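Local structure of carbohydrate oxidase (Microdochium nivale, 3RJA) at residues His129-Ile137 with Ser303-Gln314; Ala116-Ile127 with Leu293-Ser301. The protein oxidises the C1 hydroxyl of mono-, oligo- and polysaccharides to the lactone, using a bound flavin and passing the electrons to oxygen to give hydrogen peroxide. All blocks are in the same frame, centred on the assembly; numbering follows the deposited sequence. Where two conformers were deposited one is given.

Both contacts join the FAD-binding part of the chain to the region that follows the edge strand 286-293 of the eight-stranded antiparallel sheet. Contact 1 is the deeper, about 13 Å from the centre of the chain to its own centre, against about 19 Å for contact 2, which is only partly buried. Loop meets loop beside the flavin in contact 1, where proline, aromatic rings and an amide meet; contact 2 sets helix 295-301 against helix 112-123 and strand 125-126 and relies on an indole and a bridging water. Loop 303-314 continues from helix 295-301, and Val308 of contact 1 packs on both Leu300 and Thr117 of contact 2.

Contact 1: residues His129-Ile137 with Ser303-Gln314; sequences HGTCPGVGI and SNFDHVDFITPQ. With ZN (zinc ion), chain E; ZN (zinc ion), chain D; FAD (flavin-adenine dinucleotide), chain B.
Pro133 meets the ring of Phe310 obliquely, its CB 3.6 Å from Phe310 CD1. Over one face of that ring, toward its rim, lies His307 NE2, while His307 O and Thr312 O stand at its edge, in plane. Phe310 CZ in turn stands over one face of the Phe305 ring, off toward its rim, and Pro133 CG reaches Phe305 CD2 at 3.8 Å, again obliquely. The proline also sets CB 3.3 Å from Val308 O, so it packs against Ser303, Phe305, Val308, Phe310 and Gln314.

Gln314 supplies the polar grip. Its CG sits between the backbone N and the carbonyl carbon (chi1 40°), and the chain beyond is extended, which carries the amide across Pro133 to the Cys132-Val135 type I turn. There Gly134 N donates to Gln314 OE1 at 3.1 Å, on a lone pair in the carbonyl plane, with a bent N-H...O angle of 145°. Any CB on Gly134 would collide with Gln314 CG. The other end of the amide, NE2, lies 3.3 Å from the flavin methyl C7M of FAD.

The other side of segment 129-137 is given to the cofactor. Cys132 SG is bonded to FAD C6 at 1.8 Å, the 6-S-cysteinyl link known from berberine bridge enzyme relatives. Thr131 N donates to FAD O4 at 3.0 Å and Gly136 N to FAD O2P at 2.8 Å. Elsewhere in 303-314, both carboxylate oxygens of Asp309 bind a zinc ion, with His114 and two waters, and Asn304 ND2 hydrogen-bonds to the bound substrate analogue.

The buried amide thus gives its oxygen to the turn that carries the flavin-linked cysteine and lays its nitrogen beside the flavin methyl, which probably helps tie the position of loop 303-314 to that of the flavin.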
loop_
_atom_site.group_PDB
_atom_site.type_symbol
_atom_site.label_atom_id
_atom_site.label_comp_id
_atom_site.label_asym_id
_atom_site.label_seq_id
_atom_site.Cartn_x
_atom_site.Cartn_y
_atom_site.Cartn_z
ATOM N N HIS A 129 4.015 7.950 -4.800
ATOM C CA HIS A 129 3.344 6.658 -4.555
ATOM C C HIS A 129 4.391 5.563 -4.276
ATOM O O HIS A 129 5.593 5.853 -4.212
ATOM C CB HIS A 129 2.410 6.268 -5.730
ATOM C CG HIS A 129 3.066 6.350 -7.082
ATOM N ND1 HIS A 129 4.075 5.493 -7.474
ATOM C CD2 HIS A 129 2.850 7.184 -8.132
ATOM C CE1 HIS A 129 4.460 5.802 -8.703
ATOM N NE2 HIS A 129 3.720 6.816 -9.130
ATOM N N GLY A 130 3.929 4.322 -4.130
ATOM C CA GLY A 130 4.801 3.171 -3.892
ATOM C C GLY A 130 5.793 2.850 -5.007
ATOM O O GLY A 130 5.725 3.418 -6.113
ATOM N N THR A 131 6.703 1.925 -4.715
ATOM C CA THR A 131 7.832 1.627 -5.593
ATOM C C THR A 131 7.578 0.473 -6.563
ATOM O O THR A 131 8.299 0.348 -7.536
ATOM C CB THR A 131 9.078 1.211 -4.784
ATOM O OG1 THR A 131 8.735 0.085 -3.963
ATOM C CG2 THR A 131 9.576 2.356 -3.893
ATOM N N CYS A 132 6.620 -0.403 -6.264
ATOM C CA CYS A 132 6.420 -1.593 -7.080
ATOM C C CYS A 132 5.630 -1.249 -8.358
ATOM O O CYS A 132 4.513 -0.751 -8.275
ATOM C CB CYS A 132 5.695 -2.673 -6.251
ATOM S SG CYS A 132 6.529 -3.084 -4.667
ATOM N N PRO A 133 6.203 -1.512 -9.545
ATOM C CA PRO A 133 5.527 -1.019 -10.766
ATOM C C PRO A 133 4.172 -1.701 -11.113
ATOM O O PRO A 133 3.342 -1.078 -11.767
ATOM C CB PRO A 133 6.576 -1.233 -11.868
ATOM C CG PRO A 133 7.468 -2.336 -11.338
ATOM C CD PRO A 133 7.493 -2.170 -9.837
ATOM N N GLY A 134 3.954 -2.933 -10.646
ATOM C CA GLY A 134 2.707 -3.673 -10.894
ATOM C C GLY A 134 1.538 -3.410 -9.951
ATOM O O GLY A 134 0.404 -3.825 -10.224
ATOM N N VAL A 135 1.799 -2.694 -8.850
ATOM C CA VAL A 135 0.732 -2.331 -7.917
ATOM C C VAL A 135 -0.373 -1.536 -8.624
ATOM O O VAL A 135 -0.099 -0.653 -9.424
ATOM C CB VAL A 135 1.299 -1.583 -6.683
ATOM C CG1 VAL A 135 0.186 -0.972 -5.825
ATOM C CG2 VAL A 135 2.102 -2.580 -5.838
ATOM N N GLY A 136 -1.623 -1.874 -8.348
ATOM C CA GLY A 136 -2.741 -1.143 -8.916
ATOM C C GLY A 136 -2.954 0.192 -8.204
ATOM O O GLY A 136 -2.798 0.294 -6.976
ATOM N N ILE A 137 -3.286 1.219 -8.992
ATOM C CA ILE A 137 -3.670 2.519 -8.473
ATOM C C ILE A 137 -4.807 2.440 -7.417
ATOM O O ILE A 137 -4.748 3.152 -6.403
ATOM C CB ILE A 137 -4.054 3.493 -9.623
ATOM C CG1 ILE A 137 -4.161 4.928 -9.106
ATOM C CG2 ILE A 137 -5.326 3.073 -10.374
ATOM C CD1 ILE A 137 -4.620 5.921 -10.180
ATOM N N SER A 303 12.462 -0.095 -8.511
ATOM C CA SER A 303 11.381 -0.975 -8.987
ATOM C C SER A 303 11.634 -2.479 -8.819
ATOM O O SER A 303 10.664 -3.277 -8.775
ATOM C CB SER A 303 11.105 -0.714 -10.485
ATOM O OG SER A 303 12.216 -1.110 -11.272
ATOM N N ASN A 304 12.916 -2.862 -8.778
ATOM C CA ASN A 304 13.338 -4.260 -8.770
ATOM C C ASN A 304 13.047 -4.989 -10.088
ATOM O O ASN A 304 12.988 -6.213 -10.104
ATOM C CB ASN A 304 12.716 -5.032 -7.597
ATOM C CG ASN A 304 13.300 -4.621 -6.263
ATOM O OD1 ASN A 304 14.506 -4.394 -6.157
ATOM N ND2 ASN A 304 12.449 -4.508 -5.237
ATOM N N PHE A 305 12.836 -4.245 -11.173
ATOM C CA PHE A 305 12.602 -4.836 -12.507
ATOM C C PHE A 305 13.391 -4.080 -13.550
ATOM O O PHE A 305 13.885 -2.971 -13.288
ATOM C CB PHE A 305 11.105 -4.812 -12.879
ATOM C CG PHE A 305 10.300 -5.764 -12.092
ATOM C CD1 PHE A 305 10.171 -7.091 -12.512
ATOM C CD2 PHE A 305 9.721 -5.371 -10.885
ATOM C CE1 PHE A 305 9.453 -8.002 -11.762
ATOM C CE2 PHE A 305 8.989 -6.281 -10.109
ATOM C CZ PHE A 305 8.858 -7.602 -10.542
ATOM N N ASP A 306 13.523 -4.679 -14.735
ATOM C CA ASP A 306 14.282 -4.028 -15.777
ATOM C C ASP A 306 13.410 -3.024 -16.559
ATOM O O ASP A 306 13.892 -2.379 -17.457
ATOM C CB ASP A 306 15.000 -5.047 -16.689
ATOM C CG ASP A 306 14.057 -5.763 -17.646
ATOM O OD1 ASP A 306 12.821 -5.611 -17.546
ATOM O OD2 ASP A 306 14.567 -6.487 -18.522
ATOM N N HIS A 307 12.131 -2.913 -16.213
ATOM C CA HIS A 307 11.285 -1.832 -16.749
ATOM C C HIS A 307 10.176 -1.530 -15.736
ATOM O O HIS A 307 9.921 -2.334 -14.818
ATOM C CB HIS A 307 10.690 -2.213 -18.117
ATOM C CG HIS A 307 9.583 -3.223 -18.032
ATOM N ND1 HIS A 307 9.809 -4.577 -17.914
ATOM C CD2 HIS A 307 8.240 -3.075 -18.038
ATOM C CE1 HIS A 307 8.659 -5.217 -17.862
ATOM N NE2 HIS A 307 7.690 -4.327 -17.937
ATOM N N VAL A 308 9.526 -0.380 -15.896
ATOM C CA VAL A 308 8.445 0.024 -14.993
ATOM C C VAL A 308 7.070 0.122 -15.602
ATOM O O VAL A 308 6.078 0.077 -14.862
ATOM C CB VAL A 308 8.745 1.340 -14.241
ATOM C CG1 VAL A 308 10.071 1.205 -13.443
ATOM C CG2 VAL A 308 8.780 2.506 -15.166
ATOM N N ASP A 309 6.981 0.264 -16.927
ATOM C CA ASP A 309 5.657 0.423 -17.539
ATOM C C ASP A 309 4.917 -0.919 -17.616
ATOM O O ASP A 309 4.900 -1.576 -18.662
ATOM C CB ASP A 309 5.754 1.115 -18.905
ATOM C CG ASP A 309 4.390 1.533 -19.461
ATOM O OD1 ASP A 309 3.364 1.486 -18.754
ATOM O OD2 ASP A 309 4.331 1.915 -20.636
ATOM N N PHE A 310 4.311 -1.318 -16.491
ATOM C CA PHE A 310 3.554 -2.562 -16.409
ATOM C C PHE A 310 2.100 -2.374 -16.786
ATOM O O PHE A 310 1.399 -1.512 -16.221
ATOM C CB PHE A 310 3.651 -3.166 -15.001
ATOM C CG PHE A 310 4.873 -4.020 -14.782
ATOM C CD1 PHE A 310 6.132 -3.451 -14.703
ATOM C CD2 PHE A 310 4.758 -5.400 -14.654
ATOM C CE1 PHE A 310 7.273 -4.257 -14.493
ATOM C CE2 PHE A 310 5.891 -6.206 -14.440
ATOM C CZ PHE A 310 7.146 -5.618 -14.346
ATOM N N ILE A 311 1.652 -3.166 -17.751
ATOM C CA ILE A 311 0.223 -3.250 -18.099
ATOM C C ILE A 311 -0.291 -4.699 -17.945
ATOM O O ILE A 311 -1.403 -5.023 -18.351
ATOM C CB ILE A 311 -0.043 -2.724 -19.532
ATOM C CG1 ILE A 311 0.783 -3.508 -20.567
ATOM C CG2 ILE A 311 0.258 -1.196 -19.617
ATOM C CD1 ILE A 311 0.313 -3.280 -22.050
ATOM N N THR A 312 0.558 -5.543 -17.358
ATOM C CA THR A 312 0.302 -6.939 -17.008
ATOM C C THR A 312 0.725 -7.128 -15.537
ATOM O O THR A 312 1.413 -6.268 -14.994
ATOM C CB THR A 312 1.208 -7.892 -17.830
ATOM O OG1 THR A 312 2.553 -7.411 -17.764
ATOM C CG2 THR A 312 0.771 -7.954 -19.274
ATOM N N PRO A 313 0.329 -8.252 -14.896
ATOM C CA PRO A 313 0.735 -8.537 -13.502
ATOM C C PRO A 313 2.251 -8.714 -13.377
ATOM O O PRO A 313 2.870 -9.113 -14.341
ATOM C CB PRO A 313 0.058 -9.888 -13.206
ATOM C CG PRO A 313 -1.054 -10.028 -14.210
ATOM C CD PRO A 313 -0.548 -9.313 -15.447
ATOM N N GLN A 314 2.844 -8.465 -12.204
ATOM C CA GLN A 314 4.224 -8.895 -12.001
ATOM C C GLN A 314 4.251 -10.369 -11.595
ATOM O O GLN A 314 3.180 -10.961 -11.360
ATOM C CB GLN A 314 5.041 -7.979 -11.068
ATOM C CG GLN A 314 4.372 -7.410 -9.838
ATOM C CD GLN A 314 5.336 -6.522 -9.033
ATOM O OE1 GLN A 314 5.312 -5.265 -9.112
ATOM N NE2 GLN A 314 6.196 -7.173 -8.270
HETATM ZN ZN ZN E . 11.408 -5.595 -18.941
HETATM ZN ZN ZN D . 2.124 2.219 -20.229
HETATM P PA FAD B . -6.067 -5.258 -5.258
HETATM O O1A FAD B . -6.577 -5.260 -6.674
HETATM O O2A FAD B . -5.751 -6.620 -4.695
HETATM O O5B FAD B . -7.155 -4.548 -4.316
HETATM C C5B FAD B . -6.806 -4.186 -2.985
HETATM C C4B FAD B . -8.085 -3.769 -2.239
HETATM O O4B FAD B . -8.631 -2.596 -2.843
HETATM C C3B FAD B . -9.179 -4.833 -2.291
HETATM O O3B FAD B . -10.001 -4.700 -1.129
HETATM C C2B FAD B . -9.985 -4.379 -3.504
HETATM O O2B FAD B . -11.312 -4.842 -3.583
HETATM C C1B FAD B . -9.917 -2.868 -3.332
HETATM N N9A FAD B . -10.084 -2.204 -4.621
HETATM C C8A FAD B . -9.436 -2.481 -5.821
HETATM N N7A FAD B . -9.916 -1.606 -6.745
HETATM C C5A FAD B . -10.809 -0.793 -6.158
HETATM C C6A FAD B . -11.583 0.260 -6.656
HETATM N N6A FAD B . -11.491 0.638 -7.951
HETATM N N1A FAD B . -12.418 0.924 -5.773
HETATM C C2A FAD B . -12.515 0.523 -4.445
HETATM N N3A FAD B . -11.782 -0.541 -3.958
HETATM C C4A FAD B . -10.933 -1.172 -4.818
HETATM N N1 FAD B . 2.383 -0.462 -0.398
HETATM C C2 FAD B . 2.874 0.808 -0.076
HETATM O O2 FAD B . 2.214 1.608 0.599
HETATM N N3 FAD B . 4.115 1.162 -0.600
HETATM C C4 FAD B . 4.845 0.409 -1.499
HETATM O O4 FAD B . 5.897 0.853 -2.013
HETATM C C4X FAD B . 4.309 -0.961 -1.770
HETATM N N5 FAD B . 4.944 -1.769 -2.602
HETATM C C5X FAD B . 4.424 -2.993 -2.956
HETATM C C6 FAD B . 5.073 -3.806 -3.921
HETATM C C7 FAD B . 4.490 -4.971 -4.383
HETATM C C7M FAD B . 5.212 -5.856 -5.420
HETATM C C8 FAD B . 3.171 -5.283 -3.976
HETATM C C8M FAD B . 2.479 -6.536 -4.473
HETATM C C9 FAD B . 2.551 -4.538 -2.984
HETATM C C9A FAD B . 3.148 -3.368 -2.474
HETATM N N10 FAD B . 2.480 -2.508 -1.569
HETATM C C10 FAD B . 3.077 -1.337 -1.129
HETATM C "C1'" FAD B . 1.135 -2.908 -1.039
HETATM C "C2'" FAD B . 0.026 -2.252 -1.849
HETATM O "O2'" FAD B . -0.054 -0.874 -1.506
HETATM C "C3'" FAD B . -1.302 -2.895 -1.520
HETATM O "O3'" FAD B . -1.219 -4.295 -1.685
HETATM C "C4'" FAD B . -2.403 -2.294 -2.411
HETATM O "O4'" FAD B . -3.630 -2.408 -1.759
HETATM C "C5'" FAD B . -2.443 -2.959 -3.790
HETATM O "O5'" FAD B . -3.440 -2.361 -4.571
HETATM P P FAD B . -4.048 -3.192 -5.827
HETATM O O1P FAD B . -5.021 -2.345 -6.591
HETATM O O2P FAD B . -2.900 -3.722 -6.689
HETATM O O3P FAD B . -4.717 -4.410 -5.034
HETATM O O HOH W 1 2.684 4.067 -21.212
HETATM O O HOH W 2 1.741 0.736 -21.644
#

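Contact 2: residues Ala116-Ile127 with Leu293-Ser301; sequences ATVLNDKYGRAI and LNWIESVLS
With CG anti to the backbone N (chi1 -179°), Trp295 swings its indole from the first turn of helix 295-301 over Ala126, while Ile296, its CG1 also anti (chi1 -161°), is directed at helix 112-123. Ala126 CB makes a CH-pi contact 3.6 Å from the centroid of the Trp295 five-membered ring, over the face. The opposite face carries Ser298 OG and Val299 CG2, and Ile127 O comes to the ring edge, 3.5 Å from CZ2 of Trp295.

Segments 116-123 and 295-301 run nearly antiparallel, their axes 10.5 Å apart at closest approach. Ile296 CD1 lies 4.1 Å from Asn120 CB, and Ala116 CB touches Val299 CG1 at 4.2 Å. Asn294 and Glu297 form a capping box that fixes the start of helix 295-301.

A water accepts from Trp295 NE1 at 2.8 Å and donates to Ala116 O and Arg125 O. A leucine in place of Trp295 would probably lose the flat surface that Ala126 CB rests on and leave this water without its indole donor. The indole N-H and two backbone carbonyls, one on the helix and one on strand 125-126, are thus satisfied together without any direct hydrogen bond between the segments.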
loop_
_atom_site.group_PDB
_atom_site.type_symbol
_atom_site.label_atom_id
_atom_site.label_comp_id
_atom_site.label_asym_id
_atom_site.label_seq_id
_atom_site.Cartn_x
_atom_site.Cartn_y
_atom_site.Cartn_z
ATOM N N ALA A 116 3.090 6.236 -13.649
ATOM C CA ALA A 116 4.286 7.089 -13.568
ATOM C C ALA A 116 4.875 7.330 -14.947
ATOM O O ALA A 116 5.343 8.430 -15.243
ATOM C CB ALA A 116 5.323 6.504 -12.654
ATOM N N THR A 117 4.883 6.298 -15.782
ATOM C CA THR A 117 5.435 6.434 -17.141
ATOM C C THR A 117 4.667 7.440 -17.984
ATOM O O THR A 117 5.271 8.330 -18.582
ATOM C CB THR A 117 5.481 5.088 -17.873
ATOM O OG1 THR A 117 6.378 4.230 -17.170
ATOM C CG2 THR A 117 6.017 5.293 -19.306
ATOM N N VAL A 118 3.341 7.301 -18.006
ATOM C CA VAL A 118 2.461 8.183 -18.777
ATOM C C VAL A 118 2.553 9.608 -18.266
ATOM O O VAL A 118 2.778 10.518 -19.057
ATOM C CB VAL A 118 0.970 7.691 -18.827
ATOM C CG1 VAL A 118 0.081 8.665 -19.642
ATOM C CG2 VAL A 118 0.882 6.291 -19.441
ATOM N N LEU A 119 2.430 9.816 -16.962
ATOM C CA LEU A 119 2.514 11.183 -16.428
ATOM C C LEU A 119 3.886 11.834 -16.695
ATOM O O LEU A 119 3.964 13.023 -17.018
ATOM C CB LEU A 119 2.220 11.227 -14.912
ATOM C CG LEU A 119 0.803 10.989 -14.368
ATOM C CD1 LEU A 119 0.841 11.095 -12.821
ATOM C CD2 LEU A 119 -0.272 11.973 -14.949
ATOM N N ASN A 120 4.968 11.068 -16.566
ATOM C CA ASN A 120 6.298 11.626 -16.893
ATOM C C ASN A 120 6.490 11.956 -18.404
ATOM O O ASN A 120 6.761 13.095 -18.787
ATOM C CB ASN A 120 7.411 10.689 -16.436
ATOM C CG ASN A 120 8.776 11.242 -16.750
ATOM O OD1 ASN A 120 9.399 10.841 -17.749
ATOM N ND2 ASN A 120 9.228 12.204 -15.947
ATOM N N ASP A 121 6.325 10.943 -19.239
ATOM C CA ASP A 121 6.715 10.996 -20.639
ATOM C C ASP A 121 5.758 11.893 -21.434
ATOM O O ASP A 121 6.174 12.641 -22.307
ATOM C CB ASP A 121 6.709 9.581 -21.244
ATOM C CG ASP A 121 7.812 8.676 -20.690
ATOM O OD1 ASP A 121 8.616 9.094 -19.830
ATOM O OD2 ASP A 121 7.868 7.506 -21.119
ATOM N N LYS A 122 4.472 11.805 -21.130
ATOM C CA LYS A 122 3.493 12.594 -21.838
ATOM C C LYS A 122 3.335 13.990 -21.226
ATOM O O LYS A 122 3.110 14.960 -21.953
ATOM C CB LYS A 122 2.157 11.841 -21.890
ATOM C CG LYS A 122 1.234 12.287 -22.985
ATOM C CD LYS A 122 0.026 11.366 -23.078
ATOM C CE LYS A 122 -1.108 12.063 -23.819
ATOM N NZ LYS A 122 -0.942 11.925 -25.295
ATOM N N TYR A 123 3.467 14.129 -19.907
ATOM C CA TYR A 123 3.137 15.444 -19.311
ATOM C C TYR A 123 4.197 16.138 -18.455
ATOM O O TYR A 123 3.995 17.265 -18.016
ATOM C CB TYR A 123 1.828 15.370 -18.529
ATOM C CG TYR A 123 0.647 14.817 -19.304
ATOM C CD1 TYR A 123 0.060 15.551 -20.342
ATOM C CD2 TYR A 123 0.083 13.572 -18.967
ATOM C CE1 TYR A 123 -1.056 15.060 -21.032
ATOM C CE2 TYR A 123 -1.031 13.061 -19.669
ATOM C CZ TYR A 123 -1.591 13.821 -20.691
ATOM O OH TYR A 123 -2.678 13.338 -21.380
ATOM N N GLY A 124 5.316 15.469 -18.235
ATOM C CA GLY A 124 6.362 15.970 -17.376
ATOM C C GLY A 124 5.972 16.047 -15.905
ATOM O O GLY A 124 6.468 16.919 -15.199
ATOM N N ARG A 125 5.108 15.133 -15.439
ATOM C CA ARG A 125 4.510 15.246 -14.094
ATOM C C ARG A 125 4.729 13.981 -13.259
ATOM O O ARG A 125 5.092 12.914 -13.800
ATOM C CB ARG A 125 3.008 15.560 -14.178
ATOM C CG ARG A 125 2.592 16.783 -15.046
ATOM C CD ARG A 125 3.061 18.098 -14.462
ATOM N NE ARG A 125 2.356 18.455 -13.229
ATOM C CZ ARG A 125 2.417 19.654 -12.645
ATOM N NH1 ARG A 125 3.142 20.644 -13.193
ATOM N NH2 ARG A 125 1.734 19.878 -11.520
ATOM N N ALA A 126 4.526 14.117 -11.942
ATOM C CA ALA A 126 4.802 13.054 -11.001
ATOM C C ALA A 126 3.796 13.061 -9.853
ATOM O O ALA A 126 3.172 14.083 -9.566
ATOM C CB ALA A 126 6.232 13.189 -10.441
ATOM N N ILE A 127 3.641 11.899 -9.229
ATOM C CA ILE A 127 2.898 11.728 -7.984
ATOM C C ILE A 127 3.714 10.876 -7.046
ATOM O O ILE A 127 4.443 9.970 -7.476
ATOM C CB ILE A 127 1.522 11.034 -8.230
ATOM C CG1 ILE A 127 0.581 11.974 -8.992
ATOM C CG2 ILE A 127 0.852 10.578 -6.891
ATOM C CD1 ILE A 127 -0.569 11.252 -9.594
ATOM N N LEU A 293 19.981 10.988 -10.135
ATOM C CA LEU A 293 18.844 10.480 -10.912
ATOM C C LEU A 293 17.879 11.599 -11.217
ATOM O O LEU A 293 17.743 12.544 -10.421
ATOM C CB LEU A 293 18.067 9.410 -10.111
ATOM C CG LEU A 293 18.791 8.134 -9.648
ATOM C CD1 LEU A 293 18.036 7.462 -8.512
ATOM C CD2 LEU A 293 18.981 7.163 -10.802
ATOM N N ASN A 294 17.173 11.487 -12.339
ATOM C CA ASN A 294 15.956 12.269 -12.485
ATOM C C ASN A 294 14.747 11.434 -12.046
ATOM O O ASN A 294 14.904 10.265 -11.617
ATOM C CB ASN A 294 15.796 12.830 -13.917
ATOM C CG ASN A 294 15.583 11.742 -14.949
ATOM O OD1 ASN A 294 15.106 10.642 -14.643
ATOM N ND2 ASN A 294 15.947 12.043 -16.190
ATOM N N TRP A 295 13.556 12.038 -12.128
ATOM C CA TRP A 295 12.326 11.369 -11.722
ATOM C C TRP A 295 12.151 9.958 -12.313
ATOM O O TRP A 295 12.063 8.979 -11.564
ATOM C CB TRP A 295 11.085 12.198 -12.082
ATOM C CG TRP A 295 9.841 11.499 -11.635
ATOM C CD1 TRP A 295 8.878 10.957 -12.428
ATOM C CD2 TRP A 295 9.443 11.238 -10.273
ATOM N NE1 TRP A 295 7.886 10.383 -11.648
ATOM C CE2 TRP A 295 8.214 10.538 -10.323
ATOM C CE3 TRP A 295 10.002 11.537 -9.026
ATOM C CZ2 TRP A 295 7.517 10.145 -9.163
ATOM C CZ3 TRP A 295 9.305 11.158 -7.860
ATOM C CH2 TRP A 295 8.067 10.473 -7.937
ATOM N N ILE A 296 12.078 9.858 -13.646
ATOM C CA ILE A 296 11.745 8.560 -14.257
ATOM C C ILE A 296 12.820 7.506 -13.946
ATOM O O ILE A 296 12.534 6.313 -13.742
ATOM C CB ILE A 296 11.398 8.677 -15.788
ATOM C CG1 ILE A 296 10.628 7.447 -16.279
ATOM C CG2 ILE A 296 12.651 8.920 -16.655
ATOM C CD1 ILE A 296 9.306 7.160 -15.531
ATOM N N GLU A 297 14.060 7.971 -13.875
ATOM C CA GLU A 297 15.163 7.117 -13.485
ATOM C C GLU A 297 15.009 6.604 -12.067
ATOM O O GLU A 297 15.324 5.436 -11.808
ATOM C CB GLU A 297 16.487 7.860 -13.645
ATOM C CG GLU A 297 16.907 8.012 -15.117
ATOM C CD GLU A 297 18.074 8.976 -15.310
ATOM O OE1 GLU A 297 18.399 9.763 -14.375
ATOM O OE2 GLU A 297 18.656 8.959 -16.422
ATOM N N SER A 298 14.518 7.456 -11.149
ATOM C CA SER A 298 14.305 7.014 -9.763
ATOM C C SER A 298 13.201 5.956 -9.716
ATOM O O SER A 298 13.302 4.982 -8.977
ATOM C CB SER A 298 13.975 8.189 -8.817
ATOM O OG SER A 298 12.663 8.694 -9.053
ATOM N N VAL A 299 12.160 6.126 -10.525
ATOM C CA VAL A 299 11.118 5.091 -10.610
ATOM C C VAL A 299 11.688 3.710 -10.985
ATOM O O VAL A 299 11.370 2.692 -10.337
ATOM C CB VAL A 299 9.968 5.478 -11.549
ATOM C CG1 VAL A 299 8.784 4.447 -11.423
ATOM C CG2 VAL A 299 9.468 6.860 -11.209
ATOM N N LEU A 300 12.540 3.689 -12.013
ATOM C CA LEU A 300 13.204 2.458 -12.425
ATOM C C LEU A 300 14.124 1.949 -11.319
ATOM O O LEU A 300 14.152 0.736 -11.008
ATOM C CB LEU A 300 14.025 2.677 -13.726
ATOM C CG LEU A 300 14.729 1.437 -14.308
ATOM C CD1 LEU A 300 13.714 0.282 -14.477
ATOM C CD2 LEU A 300 15.441 1.786 -15.658
ATOM N N SER A 301 14.882 2.872 -10.725
ATOM C CA SER A 301 15.918 2.491 -9.754
ATOM C C SER A 301 15.408 1.653 -8.576
ATOM O O SER A 301 16.091 0.742 -8.168
ATOM C CB SER A 301 16.624 3.722 -9.206
ATOM O OG SER A 301 17.717 3.327 -8.425
HETATM O O HOH W 3 5.518 10.221 -13.217
#